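PDB 6E1Q: indole-3-acetic acid-amido synthetase GH3.15 from Arabidopsis thaliana, which catalyses the ATP-dependent conjugation of the auxin precursor indole-3-butyric acid, and of the herbicide 4-(2,4-dichlorophenoxy)butanoate, to glutamine. Local coordinates for residues T148-S151 / L157-R160; V93-S98 / V163-K168; V430-D435 / D442-A447; F505-S510 / L528-V533. All blocks are in the same frame, centred on the assembly; numbering follows the deposited sequence.

Contact 1. Residues T148-S151 / L157-R160; sequences TRES and LMVR
Glu150 and Ser151 meet strand 158-160 where the chain has turned back on itself, and Ser151 and Val159 form an antiparallel hydrogen-bonded pair. Val159 N donates to Ser151 O over 3.0 Å, with an N-H...O angle of 145° and the donor tilted out of the carbonyl plane. On the face of the sheet shared by this pair, Ser151 OG rests against Val159 CB at 3.7 Å. The side chain of Glu150 can be followed outward. Its CB lies 3.7 Å from Val159 O; CG, set between the backbone N and the carbonyl carbon (chi1 47°), starts an extended chain that runs alongside Arg160, the two pointing the same way. CD and both oxygens lay one carboxylate face against Met158 CE, OE1 and OE2 each 3.5 Å from it, while OE1 also forms a salt bridge with Arg160 NE at 3.6 Å. That oxygen approaches the guanidinium at its edge, the two planes being 41° apart, and Met158 CG packs over a guanidinium face near its rim. Strand 151-152 is the outermost strand on this side of a four-stranded mixed sheet, and strand 158-160 passes the pairing on to strand 91-97. One backbone bond and one salt bridge with inclined planes imply a modest surface attachment, in which the carboxylate probably offsets some of the positive charge where Arg160 also lies close to Lys168.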
loop_
_atom_site.group_PDB
_atom_site.type_symbol
_atom_site.label_atom_id
_atom_site.label_comp_id
_atom_site.label_asym_id
_atom_site.label_seq_id
_atom_site.Cartn_x
_atom_site.Cartn_y
_atom_site.Cartn_z
ATOM N N THR A 148 -15.372 5.097 4.253
ATOM C CA THR A 148 -16.438 6.043 3.948
ATOM C C THR A 148 -17.703 5.385 3.419
ATOM O O THR A 148 -18.742 6.054 3.354
ATOM C CB THR A 148 -15.953 7.084 2.929
ATOM O OG1 THR A 148 -15.727 6.454 1.660
ATOM C CG2 THR A 148 -14.664 7.718 3.412
ATOM N N ARG A 149 -17.641 4.111 3.037
ATOM C CA ARG A 149 -18.816 3.359 2.627
ATOM C C ARG A 149 -18.451 1.884 2.527
ATOM O O ARG A 149 -17.272 1.507 2.461
ATOM C CB ARG A 149 -19.389 3.860 1.290
ATOM C CG ARG A 149 -18.482 3.588 0.120
ATOM C CD ARG A 149 -19.092 3.954 -1.236
ATOM N NE ARG A 149 -18.324 3.257 -2.266
ATOM C CZ ARG A 149 -18.315 3.554 -3.560
ATOM N NH1 ARG A 149 -19.049 4.560 -4.030
ATOM N NH2 ARG A 149 -17.550 2.837 -4.382
ATOM N N GLU A 150 -19.496 1.062 2.523
ATOM C CA GLU A 150 -19.413 -0.376 2.336
ATOM C C GLU A 150 -20.671 -0.795 1.584
ATOM O O GLU A 150 -21.564 0.019 1.340
ATOM C CB GLU A 150 -19.275 -1.109 3.677
ATOM C CG GLU A 150 -20.259 -0.626 4.731
ATOM C CD GLU A 150 -20.350 -1.546 5.943
ATOM O OE1 GLU A 150 -19.368 -2.272 6.219
ATOM O OE2 GLU A 150 -21.404 -1.535 6.622
ATOM N N SER A 151 -20.743 -2.068 1.207
ATOM C CA SER A 151 -21.901 -2.542 0.459
ATOM C C SER A 151 -22.128 -4.012 0.783
ATOM O O SER A 151 -21.412 -4.608 1.597
ATOM C CB SER A 151 -21.704 -2.297 -1.044
ATOM O OG SER A 151 -20.457 -2.819 -1.495
ATOM N N LEU A 157 -23.991 -11.035 1.215
ATOM C CA LEU A 157 -22.620 -11.091 1.702
ATOM C C LEU A 157 -22.074 -9.682 1.884
ATOM O O LEU A 157 -22.207 -8.848 0.988
ATOM C CB LEU A 157 -21.739 -11.846 0.703
ATOM C CG LEU A 157 -21.149 -13.195 1.097
ATOM C CD1 LEU A 157 -20.243 -13.726 -0.030
ATOM C CD2 LEU A 157 -20.409 -13.093 2.408
ATOM N N MET A 158 -21.421 -9.425 3.020
ATOM C CA MET A 158 -20.826 -8.115 3.235
ATOM C C MET A 158 -19.584 -7.954 2.368
ATOM O O MET A 158 -18.867 -8.911 2.070
ATOM C CB MET A 158 -20.455 -7.894 4.706
ATOM C CG MET A 158 -21.625 -7.560 5.641
ATOM S SD MET A 158 -22.740 -6.221 5.103
ATOM C CE MET A 158 -21.678 -4.782 5.305
ATOM N N VAL A 159 -19.337 -6.719 1.967
ATOM C CA VAL A 159 -18.202 -6.354 1.136
ATOM C C VAL A 159 -17.377 -5.326 1.905
ATOM O O VAL A 159 -17.871 -4.239 2.202
ATOM C CB VAL A 159 -18.674 -5.787 -0.207
ATOM C CG1 VAL A 159 -17.520 -5.456 -1.013
ATOM C CG2 VAL A 159 -19.526 -6.804 -0.942
ATOM N N ARG A 160 -16.129 -5.652 2.214
ATOM C CA ARG A 160 -15.329 -4.799 3.090
ATOM C C ARG A 160 -13.881 -4.825 2.649
ATOM O O ARG A 160 -13.473 -5.675 1.854
ATOM C CB ARG A 160 -15.384 -5.249 4.556
ATOM C CG ARG A 160 -16.725 -5.108 5.217
ATOM C CD ARG A 160 -16.644 -5.584 6.647
ATOM N NE ARG A 160 -17.892 -5.310 7.339
ATOM C CZ ARG A 160 -18.649 -6.254 7.878
ATOM N NH1 ARG A 160 -18.268 -7.524 7.807
ATOM N NH2 ARG A 160 -19.781 -5.929 8.486
#

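Contact 2. Residues V93-S98 / V163-K168; sequences VLLTSS and VTSFLK. With CFA ((2,4-dichlorophenoxy)acetic acid), chain D.
Ser165, on the side of helix 162-172 that points to the strand, touches strand 91-97 through Leu95 and Val93. The tight point is Leu95 CD2, 3.5 Å from Ser165 OG; CG of this leucine stands beside its backbone N (chi1 -65°), and the branch that turns aside, CD2, meets the helix while CD1 continues the extended chain. Val93 CG2 meets the same hydroxyl more loosely, at 4.1 Å. The hydroxyl itself is satisfied by a hydrogen bond to Thr161 O, just ahead of the helix, so it presents a small, already paired polar atom to two aliphatic side chains. Beyond this buried spot the two segments diverge, and the chain goes on to Ser97 and, past a corner, Ser98, which bind ATP.

Another side of the helix borders a bound (2,4-dichlorophenoxy)acetic acid. Val163 CG2 lies 3.5 Å from the chlorine CL3, and the Phe166 ring, with CG anti to the backbone N (chi1 -172°), offers one face to the ligand. Phe166 CD2 comes within 3.6 Å of ligand C3', and ligand C2' sits 3.9 Å above the phenyl plane, displaced toward its rim. Replacing Phe166 with an alanine would probably deprive the chlorinated ring of this aromatic face and open a gap between helix and ligand. The pocket wall here is apolar and suits a halogenated aryl group, whereas the strand side of the helix is joined by van der Waals contact alone, without a hydrogen bond between the two segments.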
loop_
_atom_site.group_PDB
_atom_site.type_symbol
_atom_site.label_atom_id
_atom_site.label_comp_id
_atom_site.label_asym_id
_atom_site.label_seq_id
_atom_site.Cartn_x
_atom_site.Cartn_y
_atom_site.Cartn_z
ATOM N N VAL A 93 -16.900 -12.983 3.918
ATOM C CA VAL A 93 -16.969 -11.622 3.383
ATOM C C VAL A 93 -16.330 -11.635 2.009
ATOM O O VAL A 93 -15.525 -12.510 1.693
ATOM C CB VAL A 93 -16.249 -10.550 4.256
ATOM C CG1 VAL A 93 -17.084 -10.152 5.443
ATOM C CG2 VAL A 93 -14.845 -11.022 4.676
ATOM N N LEU A 94 -16.681 -10.649 1.185
ATOM C CA LEU A 94 -15.848 -10.327 0.038
ATOM C C LEU A 94 -15.020 -9.089 0.328
ATOM O O LEU A 94 -15.531 -8.097 0.846
ATOM C CB LEU A 94 -16.645 -10.115 -1.247
ATOM C CG LEU A 94 -17.584 -11.235 -1.662
ATOM C CD1 LEU A 94 -18.467 -10.817 -2.811
ATOM C CD2 LEU A 94 -16.719 -12.435 -2.031
ATOM N N LEU A 95 -13.752 -9.153 -0.032
ATOM C CA LEU A 95 -12.822 -8.064 0.205
ATOM C C LEU A 95 -12.710 -7.192 -1.042
ATOM O O LEU A 95 -12.481 -7.707 -2.142
ATOM C CB LEU A 95 -11.454 -8.619 0.586
ATOM C CG LEU A 95 -11.348 -9.397 1.902
ATOM C CD1 LEU A 95 -9.906 -9.840 2.139
ATOM C CD2 LEU A 95 -11.852 -8.615 3.110
ATOM N N THR A 96 -12.915 -5.883 -0.882
ATOM C CA THR A 96 -12.708 -4.942 -1.971
ATOM C C THR A 96 -11.240 -4.545 -1.994
ATOM O O THR A 96 -10.757 -3.897 -1.063
ATOM C CB THR A 96 -13.585 -3.710 -1.812
ATOM O OG1 THR A 96 -14.940 -4.128 -1.691
ATOM C CG2 THR A 96 -13.466 -2.856 -3.023
ATOM N N SER A 97 -10.554 -4.910 -3.058
ATOM C CA SER A 97 -9.123 -4.695 -3.164
ATOM C C SER A 97 -8.843 -3.401 -3.917
ATOM O O SER A 97 -9.680 -2.908 -4.680
ATOM C CB SER A 97 -8.471 -5.890 -3.866
ATOM O OG SER A 97 -7.265 -5.540 -4.503
ATOM N N SER A 98 -7.673 -2.828 -3.646
ATOM C CA SER A 98 -7.025 -1.974 -4.626
ATOM C C SER A 98 -6.475 -2.853 -5.743
ATOM O O SER A 98 -6.186 -4.037 -5.549
ATOM C CB SER A 98 -5.892 -1.169 -3.995
ATOM O OG SER A 98 -4.710 -1.950 -3.938
ATOM N N VAL A 163 -8.331 -4.448 5.782
ATOM C CA VAL A 163 -8.025 -3.758 7.035
ATOM C C VAL A 163 -9.247 -3.737 7.944
ATOM O O VAL A 163 -9.171 -4.099 9.126
ATOM C CB VAL A 163 -7.511 -2.338 6.750
ATOM C CG1 VAL A 163 -7.392 -1.580 8.041
ATOM C CG2 VAL A 163 -6.164 -2.410 6.012
ATOM N N THR A 164 -10.401 -3.323 7.407
ATOM C CA THR A 164 -11.603 -3.293 8.238
ATOM C C THR A 164 -11.918 -4.679 8.782
ATOM O O THR A 164 -12.231 -4.835 9.966
ATOM C CB THR A 164 -12.795 -2.760 7.452
ATOM O OG1 THR A 164 -12.558 -1.402 7.071
ATOM C CG2 THR A 164 -14.048 -2.852 8.288
ATOM N N SER A 165 -11.833 -5.703 7.926
ATOM C CA SER A 165 -12.111 -7.062 8.376
ATOM C C SER A 165 -11.129 -7.485 9.459
ATOM O O SER A 165 -11.514 -8.132 10.445
ATOM C CB SER A 165 -12.035 -8.032 7.194
ATOM O OG SER A 165 -13.055 -7.737 6.266
ATOM N N PHE A 166 -9.852 -7.135 9.277
ATOM C CA PHE A 166 -8.832 -7.451 10.269
ATOM C C PHE A 166 -9.138 -6.773 11.602
ATOM O O PHE A 166 -9.197 -7.431 12.646
ATOM C CB PHE A 166 -7.461 -7.033 9.730
ATOM C CG PHE A 166 -6.305 -7.469 10.584
ATOM C CD1 PHE A 166 -5.733 -8.723 10.413
ATOM C CD2 PHE A 166 -5.761 -6.614 11.533
ATOM C CE1 PHE A 166 -4.655 -9.124 11.188
ATOM C CE2 PHE A 166 -4.686 -7.010 12.316
ATOM C CZ PHE A 166 -4.136 -8.266 12.143
ATOM N N LEU A 167 -9.370 -5.459 11.576
ATOM C CA LEU A 167 -9.643 -4.719 12.807
ATOM C C LEU A 167 -10.939 -5.176 13.458
ATOM O O LEU A 167 -10.995 -5.402 14.676
ATOM C CB LEU A 167 -9.699 -3.217 12.514
ATOM C CG LEU A 167 -8.375 -2.656 12.014
ATOM C CD1 LEU A 167 -8.496 -1.160 11.757
ATOM C CD2 LEU A 167 -7.268 -2.965 13.030
ATOM N N LYS A 168 -12.001 -5.307 12.665
ATOM C CA LYS A 168 -13.278 -5.746 13.223
ATOM C C LYS A 168 -13.147 -7.098 13.918
ATOM O O LYS A 168 -13.779 -7.341 14.952
ATOM C CB LYS A 168 -14.330 -5.795 12.116
ATOM C CG LYS A 168 -15.746 -6.038 12.585
ATOM C CD LYS A 168 -16.691 -6.228 11.403
ATOM C CE LYS A 168 -17.956 -6.972 11.817
ATOM N NZ LYS A 168 -19.198 -6.247 11.422
HETATM C C1 CFA D . -1.326 -6.763 5.299
HETATM C C2 CFA D . -1.656 -5.774 6.422
HETATM C "C1'" CFA D . -2.048 -5.824 8.786
HETATM C "C2'" CFA D . -3.134 -5.010 9.088
HETATM C "C3'" CFA D . -3.182 -4.347 10.309
HETATM C "C4'" CFA D . -2.154 -4.502 11.226
HETATM C "C5'" CFA D . -1.078 -5.317 10.925
HETATM CL CL3 CFA D . -4.472 -4.805 7.918
HETATM C "C6'" CFA D . -1.029 -5.978 9.712
HETATM O O1 CFA D . -0.689 -7.809 5.574
HETATM O O2 CFA D . -1.674 -6.550 4.104
HETATM O "O1'" CFA D . -1.968 -6.519 7.568
HETATM CL CL4 CFA D . -2.198 -3.661 12.803
#

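Contact 3. Residues V430-D435 / D442-A447; sequences VVLSID and DDLLKA
Strand 430-432 lies against the first turns of helix 441-452, with Val431 CA and Leu444 CA 8.2 Å apart, a spacing bridged by side chains and not by backbone bonds. Leu444 carries the helix side of the contact. Its CG is anti to the backbone N (chi1 176°), and this sends the isobutyl group off the helix so that a single methyl, CD2, reaches both strand residues. Leu444 CD2 meets Val431 CG2 at 3.8 Å, the two side chains meeting at a slant. The same methyl lies 4.1 Å from Leu432 CD1, and here the side chains run across each other at about a right angle.

That two consecutive strand residues can both direct their CB atoms toward the helix follows from the backbone: Thr439 on the partner strand is opposed by two residues, Val431 and Leu432, a classic beta bulge. Val431 has the helix-like phi and psi of -108° and -24°, whereas Leu432 returns to extended values. Strands 461-470 and 477-485 also border the cluster, with Ser467 touching Leu432 and Leu444, Tyr478 touching Leu432, and Ile480 touching Leu444. The arrangement is plain buried packing, far from the nucleotide and substrate sites: a two-stranded antiparallel ribbon of 430-432 and 439-440 leads directly into a helix that folds back over the bulged strand.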
loop_
_atom_site.group_PDB
_atom_site.type_symbol
_atom_site.label_atom_id
_atom_site.label_comp_id
_atom_site.label_asym_id
_atom_site.label_seq_id
_atom_site.Cartn_x
_atom_site.Cartn_y
_atom_site.Cartn_z
ATOM N N VAL A 430 1.867 -1.269 -17.711
ATOM C CA VAL A 430 2.201 -0.221 -18.666
ATOM C C VAL A 430 1.483 1.051 -18.233
ATOM O O VAL A 430 0.264 1.049 -18.036
ATOM C CB VAL A 430 1.799 -0.635 -20.091
ATOM C CG1 VAL A 430 2.087 0.493 -21.079
ATOM C CG2 VAL A 430 2.511 -1.912 -20.496
ATOM N N VAL A 431 2.233 2.136 -18.054
ATOM C CA VAL A 431 1.635 3.422 -17.719
ATOM C C VAL A 431 1.683 4.417 -18.879
ATOM O O VAL A 431 0.846 5.334 -18.919
ATOM C CB VAL A 431 2.279 4.042 -16.461
ATOM C CG1 VAL A 431 2.132 3.115 -15.260
ATOM C CG2 VAL A 431 3.737 4.368 -16.708
ATOM N N LEU A 432 2.615 4.272 -19.819
ATOM C CA LEU A 432 2.706 5.194 -20.943
ATOM C C LEU A 432 3.019 4.433 -22.224
ATOM O O LEU A 432 3.832 3.504 -22.222
ATOM C CB LEU A 432 3.777 6.268 -20.702
ATOM C CG LEU A 432 3.510 7.211 -19.535
ATOM C CD1 LEU A 432 4.808 7.985 -19.162
ATOM C CD2 LEU A 432 2.351 8.144 -19.859
ATOM N N SER A 433 2.374 4.848 -23.317
ATOM C CA SER A 433 2.587 4.224 -24.622
ATOM C C SER A 433 2.132 5.186 -25.711
ATOM O O SER A 433 0.933 5.447 -25.842
ATOM C CB SER A 433 1.834 2.908 -24.735
ATOM O OG SER A 433 2.029 2.380 -26.036
ATOM N N ILE A 434 3.078 5.701 -26.489
ATOM C CA ILE A 434 2.708 6.467 -27.674
ATOM C C ILE A 434 2.287 5.530 -28.800
ATOM O O ILE A 434 1.199 5.675 -29.370
ATOM C CB ILE A 434 3.863 7.395 -28.088
ATOM C CG1 ILE A 434 4.073 8.452 -27.007
ATOM C CG2 ILE A 434 3.579 8.034 -29.448
ATOM C CD1 ILE A 434 5.314 9.248 -27.160
ATOM N N ASP A 435 3.124 4.541 -29.121
ATOM C CA ASP A 435 2.701 3.485 -30.030
ATOM C C ASP A 435 3.277 2.150 -29.575
ATOM O O ASP A 435 2.615 1.412 -28.834
ATOM C CB ASP A 435 3.118 3.804 -31.473
ATOM C CG ASP A 435 3.031 2.596 -32.401
ATOM O OD1 ASP A 435 1.935 1.998 -32.490
ATOM O OD2 ASP A 435 4.047 2.272 -33.063
ATOM N N ASP A 442 7.390 0.632 -13.036
ATOM C CA ASP A 442 8.650 0.544 -12.290
ATOM C C ASP A 442 9.782 1.296 -12.992
ATOM O O ASP A 442 10.628 1.907 -12.326
ATOM C CB ASP A 442 9.049 -0.914 -12.032
ATOM C CG ASP A 442 9.019 -1.782 -13.289
ATOM O OD1 ASP A 442 9.092 -1.244 -14.408
ATOM O OD2 ASP A 442 8.924 -3.022 -13.148
ATOM N N ASP A 443 9.802 1.286 -14.326
ATOM C CA ASP A 443 10.828 2.029 -15.061
ATOM C C ASP A 443 10.618 3.534 -14.947
ATOM O O ASP A 443 11.582 4.290 -14.782
ATOM C CB ASP A 443 10.794 1.620 -16.521
ATOM C CG ASP A 443 11.244 0.183 -16.734
ATOM O OD1 ASP A 443 12.222 -0.248 -16.088
ATOM O OD2 ASP A 443 10.629 -0.494 -17.573
ATOM N N LEU A 444 9.364 3.985 -15.084
ATOM C CA LEU A 444 9.067 5.412 -14.939
ATOM C C LEU A 444 9.430 5.909 -13.540
ATOM O O LEU A 444 9.968 7.009 -13.385
ATOM C CB LEU A 444 7.584 5.674 -15.240
ATOM C CG LEU A 444 7.153 7.126 -15.018
ATOM C CD1 LEU A 444 7.945 8.026 -15.933
ATOM C CD2 LEU A 444 5.654 7.307 -15.233
ATOM N N LEU A 445 9.145 5.100 -12.512
ATOM C CA LEU A 445 9.507 5.457 -11.139
ATOM C C LEU A 445 11.021 5.588 -10.974
ATOM O O LEU A 445 11.517 6.530 -10.337
ATOM C CB LEU A 445 8.940 4.406 -10.177
ATOM C CG LEU A 445 7.423 4.456 -9.938
ATOM C CD1 LEU A 445 6.898 3.170 -9.287
ATOM C CD2 LEU A 445 7.060 5.658 -9.055
ATOM N N LYS A 446 11.782 4.635 -11.519
ATOM C CA LYS A 446 13.231 4.742 -11.386
ATOM C C LYS A 446 13.761 5.941 -12.161
ATOM O O LYS A 446 14.669 6.640 -11.687
ATOM C CB LYS A 446 13.918 3.454 -11.847
ATOM C CG LYS A 446 15.438 3.606 -11.852
ATOM C CD LYS A 446 16.202 2.290 -11.864
ATOM C CE LYS A 446 17.701 2.542 -11.652
ATOM N NZ LYS A 446 18.305 3.400 -12.727
ATOM N N ALA A 447 13.184 6.215 -13.338
ATOM C CA ALA A 447 13.601 7.375 -14.125
ATOM C C ALA A 447 13.383 8.674 -13.355
ATOM O O ALA A 447 14.261 9.541 -13.316
ATOM C CB ALA A 447 12.834 7.406 -15.446
#

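Contact 4. Residues F505-S510 / L528-V533; sequences FTVEES and LEIKVV
This contact belongs to the helix-on-sheet packing of the GH3 C-terminal domain, where helix 497-510 packs on strand 529-533, an inner strand of a four-stranded mixed sheet. Val507 and Glu508 supply the helix side, and Leu528 and Ile530 answer from the strand side. Val507 CG1 approaches Leu528 CD1 at 3.8 Å, the side chains crossing at about a right angle, and Val507 CG2 reaches Ile530 CD1 more loosely. Behind Val507 stand Ala447 and Ala451 of helix 441-452.

Glu508 and Leu528 lie antiparallel, each side chain running back along the other. CG of the glutamate stands anti to the carbonyl carbon, beside the backbone N (chi1 -68°), and the chain then extends along the leucine, Glu508 CG lying 3.4 Å from Leu528 CB. The buried carboxylate is well supplied with partners: OE2 makes a salt bridge with Arg519 and a hydrogen bond with Tyr515, while OE1 is hydrogen-bonded to Ser580. These contacts probably favour the charged form and hold the group's rotation. With a leucine in place of Glu508, Arg519 would probably be left without this countercharge, and Tyr515 and Ser580 without the carboxylate they bond. Across the two segments the same carboxylate takes one further bond, a weak one, from Leu528 N to Glu508 OE2 at 3.1 Å, with an N-H...O angle of 148°.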
loop_
_atom_site.group_PDB
_atom_site.type_symbol
_atom_site.label_atom_id
_atom_site.label_comp_id
_atom_site.label_asym_id
_atom_site.label_seq_id
_atom_site.Cartn_x
_atom_site.Cartn_y
_atom_site.Cartn_z
ATOM N N PHE A 505 15.929 15.296 -19.623
ATOM C CA PHE A 505 16.831 14.346 -20.263
ATOM C C PHE A 505 17.093 13.133 -19.378
ATOM O O PHE A 505 17.172 12.001 -19.872
ATOM C CB PHE A 505 18.144 15.037 -20.596
ATOM C CG PHE A 505 19.214 14.104 -21.002
ATOM C CD1 PHE A 505 19.186 13.509 -22.256
ATOM C CD2 PHE A 505 20.262 13.810 -20.136
ATOM C CE1 PHE A 505 20.201 12.641 -22.660
ATOM C CE2 PHE A 505 21.273 12.932 -20.519
ATOM C CZ PHE A 505 21.245 12.349 -21.785
ATOM N N THR A 506 17.235 13.351 -18.068
ATOM C CA THR A 506 17.627 12.263 -17.181
ATOM C C THR A 506 16.529 11.220 -17.083
ATOM O O THR A 506 16.817 10.022 -17.008
ATOM C CB THR A 506 17.982 12.825 -15.804
ATOM O OG1 THR A 506 18.998 13.811 -15.975
ATOM C CG2 THR A 506 18.505 11.738 -14.869
ATOM N N VAL A 507 15.265 11.654 -17.071
ATOM C CA VAL A 507 14.159 10.708 -17.216
ATOM C C VAL A 507 14.315 9.910 -18.501
ATOM O O VAL A 507 14.234 8.676 -18.503
ATOM C CB VAL A 507 12.801 11.433 -17.202
ATOM C CG1 VAL A 507 11.669 10.402 -17.276
ATOM C CG2 VAL A 507 12.643 12.282 -15.969
ATOM N N GLU A 508 14.518 10.613 -19.622
ATOM C CA GLU A 508 14.583 9.934 -20.915
ATOM C C GLU A 508 15.718 8.931 -20.956
ATOM O O GLU A 508 15.551 7.812 -21.451
ATOM C CB GLU A 508 14.769 10.940 -22.041
ATOM C CG GLU A 508 13.588 11.825 -22.287
ATOM C CD GLU A 508 13.617 12.404 -23.679
ATOM O OE1 GLU A 508 14.554 13.178 -23.975
ATOM O OE2 GLU A 508 12.717 12.077 -24.476
ATOM N N GLU A 509 16.887 9.322 -20.447
ATOM C CA GLU A 509 18.048 8.450 -20.482
ATOM C C GLU A 509 17.827 7.211 -19.633
ATOM O O GLU A 509 18.506 6.199 -19.838
ATOM C CB GLU A 509 19.285 9.237 -20.015
ATOM C CG GLU A 509 20.589 8.461 -19.906
ATOM C CD GLU A 509 21.276 8.228 -21.250
ATOM O OE1 GLU A 509 20.753 8.685 -22.289
ATOM O OE2 GLU A 509 22.348 7.585 -21.263
ATOM N N SER A 510 16.873 7.271 -18.696
ATOM C CA SER A 510 16.548 6.165 -17.810
ATOM C C SER A 510 15.446 5.257 -18.343
ATOM O O SER A 510 15.175 4.224 -17.722
ATOM C CB SER A 510 16.112 6.697 -16.449
ATOM O OG SER A 510 17.188 7.226 -15.715
ATOM N N LEU A 528 10.760 14.499 -24.341
ATOM C CA LEU A 528 10.002 14.423 -23.102
ATOM C C LEU A 528 9.836 15.808 -22.498
ATOM O O LEU A 528 10.721 16.666 -22.587
ATOM C CB LEU A 528 10.681 13.499 -22.097
ATOM C CG LEU A 528 9.954 13.279 -20.763
ATOM C CD1 LEU A 528 10.026 11.826 -20.346
ATOM C CD2 LEU A 528 10.546 14.171 -19.672
ATOM N N GLU A 529 8.682 16.011 -21.870
ATOM C CA GLU A 529 8.295 17.296 -21.313
ATOM C C GLU A 529 7.966 17.129 -19.843
ATOM O O GLU A 529 7.227 16.216 -19.471
ATOM C CB GLU A 529 7.082 17.854 -22.058
ATOM C CG GLU A 529 6.535 19.145 -21.496
ATOM C CD GLU A 529 5.490 19.772 -22.421
ATOM O OE1 GLU A 529 5.039 19.091 -23.371
ATOM O OE2 GLU A 529 5.129 20.945 -22.199
ATOM N N ILE A 530 8.500 18.016 -19.010
ATOM C CA ILE A 530 8.115 18.100 -17.612
ATOM C C ILE A 530 7.363 19.404 -17.422
ATOM O O ILE A 530 7.859 20.479 -17.797
ATOM C CB ILE A 530 9.320 18.014 -16.659
ATOM C CG1 ILE A 530 9.954 16.623 -16.721
ATOM C CG2 ILE A 530 8.884 18.355 -15.226
ATOM C CD1 ILE A 530 11.232 16.488 -15.896
ATOM N N LYS A 531 6.157 19.305 -16.863
ATOM C CA LYS A 531 5.348 20.463 -16.515
ATOM C C LYS A 531 5.295 20.560 -14.997
ATOM O O LYS A 531 4.920 19.597 -14.319
ATOM C CB LYS A 531 3.946 20.363 -17.118
ATOM C CG LYS A 531 3.932 20.306 -18.661
ATOM C CD LYS A 531 2.559 19.914 -19.228
ATOM C CE LYS A 531 2.134 20.830 -20.356
ATOM N NZ LYS A 531 1.548 20.122 -21.523
ATOM N N VAL A 532 5.727 21.696 -14.466
ATOM C CA VAL A 532 5.656 21.938 -13.032
ATOM C C VAL A 532 4.268 22.461 -12.690
ATOM O O VAL A 532 3.790 23.427 -13.294
ATOM C CB VAL A 532 6.752 22.920 -12.600
ATOM C CG1 VAL A 532 6.602 23.281 -11.137
ATOM C CG2 VAL A 532 8.115 22.294 -12.858
ATOM N N VAL A 533 3.606 21.817 -11.738
ATOM C CA VAL A 533 2.256 22.216 -11.351
ATOM C C VAL A 533 2.309 22.907 -9.999
ATOM O O VAL A 533 3.183 22.632 -9.171
ATOM C CB VAL A 533 1.285 21.021 -11.336
ATOM C CG1 VAL A 533 1.044 20.548 -12.755
ATOM C CG2 VAL A 533 1.858 19.881 -10.486
#

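How the contacts relate
Contacts 1 and 2 share one sheet of the N-terminal region: strands 158-160 and 91-97 are neighbours in it, and Arg160 bonds through its backbone to Leu94 and Thr96. Contact 1 lies at the surface and relies on polar and ionic groups; contact 2 is buried, joined across its segments by van der Waals contact alone, and borders the ligand pocket. Contacts 3 and 4, with centres about 12 Å apart, are both buried and remote from the nucleotide and ligand sites. They meet where Ala447 packs against Val507 and Ser510, joining helices 441-452 and 497-510. Contact 3 is purely aliphatic, whereas contact 4 adds a buried carboxylate. Contacts 1 and 4 have centres about 41 Å apart.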